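PDB 3EB7: insecticidal Delta-Endotoxin Cry8Ea1 from Bacillus Thuringiensis, which is an insecticidal crystal toxin, active against Holotrichia parallela larvae, that probably kills by binding receptors on midgut cells and forming pores in their membranes. Local coordinates for residues Y33-I37 / Y82-L86. Sequence-based numbering, arbitrary orientation.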
# COMPACT_ATOMS: atom_id res chain seq x y z
N TYR A 33 11.77 11.97 13.63
CA TYR A 33 12.79 12.70 12.85
C TYR A 33 14.16 12.07 12.96
O TYR A 33 14.92 12.01 11.98
CB TYR A 33 12.89 14.17 13.30
CG TYR A 33 11.92 15.07 12.59
CD1 TYR A 33 10.90 15.74 13.28
CD2 TYR A 33 11.99 15.23 11.22
CE1 TYR A 33 9.98 16.56 12.62
CE2 TYR A 33 11.09 16.04 10.55
CZ TYR A 33 10.08 16.69 11.25
OH TYR A 33 9.23 17.49 10.52
N SER A 34 14.49 11.61 14.17
CA SER A 34 15.72 10.87 14.37
C SER A 34 15.84 9.62 13.45
O SER A 34 16.87 9.39 12.79
CB SER A 34 15.84 10.47 15.83
OG SER A 34 17.10 9.87 15.98
N THR A 35 14.78 8.83 13.42
CA THR A 35 14.68 7.68 12.53
C THR A 35 14.69 8.10 11.06
O THR A 35 15.47 7.56 10.30
CB THR A 35 13.44 6.82 12.89
OG1 THR A 35 13.63 6.30 14.21
CG2 THR A 35 13.25 5.67 11.95
N LEU A 36 13.86 9.08 10.68
CA LEU A 36 13.78 9.54 9.28
C LEU A 36 15.12 10.04 8.74
O LEU A 36 15.53 9.66 7.64
CB LEU A 36 12.77 10.66 9.13
CG LEU A 36 11.29 10.43 8.75
CD1 LEU A 36 10.73 8.99 8.98
CD2 LEU A 36 10.45 11.49 9.48
N ILE A 37 15.79 10.88 9.53
CA ILE A 37 17.13 11.39 9.20
C ILE A 37 18.19 10.28 9.08
O ILE A 37 19.00 10.33 8.18
CB ILE A 37 17.56 12.47 10.18
CG1 ILE A 37 16.63 13.69 9.99
CG2 ILE A 37 19.04 12.84 9.98
CD1 ILE A 37 16.91 14.89 10.93
N TYR A 82 18.48 19.55 8.00
CA TYR A 82 17.66 18.68 8.85
C TYR A 82 18.34 18.25 10.15
O TYR A 82 17.65 18.12 11.16
CB TYR A 82 17.20 17.46 8.07
CG TYR A 82 15.76 17.56 7.62
CD1 TYR A 82 15.44 17.83 6.28
CD2 TYR A 82 14.71 17.38 8.55
CE1 TYR A 82 14.10 17.92 5.87
CE2 TYR A 82 13.39 17.46 8.16
CZ TYR A 82 13.10 17.73 6.83
OH TYR A 82 11.79 17.81 6.46
N GLN A 83 19.66 18.02 10.14
CA GLN A 83 20.41 17.71 11.38
C GLN A 83 20.31 18.87 12.38
O GLN A 83 20.06 18.65 13.56
CB GLN A 83 21.88 17.40 11.11
CG GLN A 83 22.09 16.57 9.87
CD GLN A 83 22.80 15.27 10.14
OE1 GLN A 83 22.26 14.37 10.82
NE2 GLN A 83 24.03 15.14 9.61
N LEU A 84 20.49 20.08 11.87
CA LEU A 84 20.42 21.30 12.65
C LEU A 84 19.01 21.56 13.21
O LEU A 84 18.87 22.03 14.33
CB LEU A 84 20.90 22.48 11.81
CG LEU A 84 22.27 22.37 11.16
CD1 LEU A 84 22.47 23.49 10.17
CD2 LEU A 84 23.40 22.38 12.20
N TYR A 85 17.99 21.26 12.41
CA TYR A 85 16.61 21.33 12.88
C TYR A 85 16.35 20.27 13.95
O TYR A 85 15.74 20.57 14.98
CB TYR A 85 15.64 21.16 11.72
CG TYR A 85 14.19 21.14 12.11
CD1 TYR A 85 13.61 22.21 12.82
CD2 TYR A 85 13.36 20.08 11.72
CE1 TYR A 85 12.26 22.19 13.16
CE2 TYR A 85 12.00 20.04 12.07
CZ TYR A 85 11.46 21.10 12.77
OH TYR A 85 10.12 21.08 13.09
N LEU A 86 16.82 19.04 13.74
CA LEU A 86 16.72 18.04 14.81
C LEU A 86 17.43 18.47 16.10
O LEU A 86 16.89 18.31 17.20
CB LEU A 86 17.24 16.67 14.36
CG LEU A 86 17.21 15.55 15.40
CD1 LEU A 86 15.77 15.24 15.80
CD2 LEU A 86 17.96 14.32 14.87
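Tyr-85 carries CG anti to its backbone N (chi1 177°), which swings its ring out to meet Tyr-33 on the facing helix. Ile-37 has CG1 beside its own N and an extended tail, a shape that carries CD1 across to the backbone of the facing helix. The tyrosine pair is T-shaped: CE2 of Tyr-85 lies over one face of Tyr-33, toward the rim and 3.9 Å from its CZ, with the planes at 83°. Tyrosine suits both places, since each ring supplies apolar bulk while its hydroxyl reaches beyond the interface; both OH groups hydrogen-bond to OD2 of Asp-149 on helix 133-153, a shared partner that should steady the two rings relative to each other. CE2 of Tyr-33 also lies at the edge of the Tyr-82 ring, near its plane and 3.6 Å from its CE2; the Tyr-82 ring meets that of Trp-41 as well. One helical turn along from Tyr-33, the slender, unbranched end of Ile-37 lets CD1 lie against the backbone of Tyr-82, 3.3 Å from its carbonyl O, an oxygen already taken by the N of Leu-86, and 3.9 Å from CB of Leu-86. The two methyls of Leu-86 pack on the start of segment 33-37, CD1 by CB of Tyr-33 at 4.0 Å and CD2 by CA of Ser-34 and CD1 of Ile-37; serine's small side chain is consistent with this close approach. At the more exposed margin, the long, bent chain of Gln-83 brings OE1 within 3.7 Å of CG2 of Ile-37, and its amide can probably still meet solvent. The local axes run nearly antiparallel (163°), 10.6 Å apart. Such side-chain packing between helices 26-40 and 65-93, with helix 133-153 behind the tyrosines, is characteristic of the alpha-helical bundle forming the N-terminal, probably pore-forming, domain of three-domain Cry toxins.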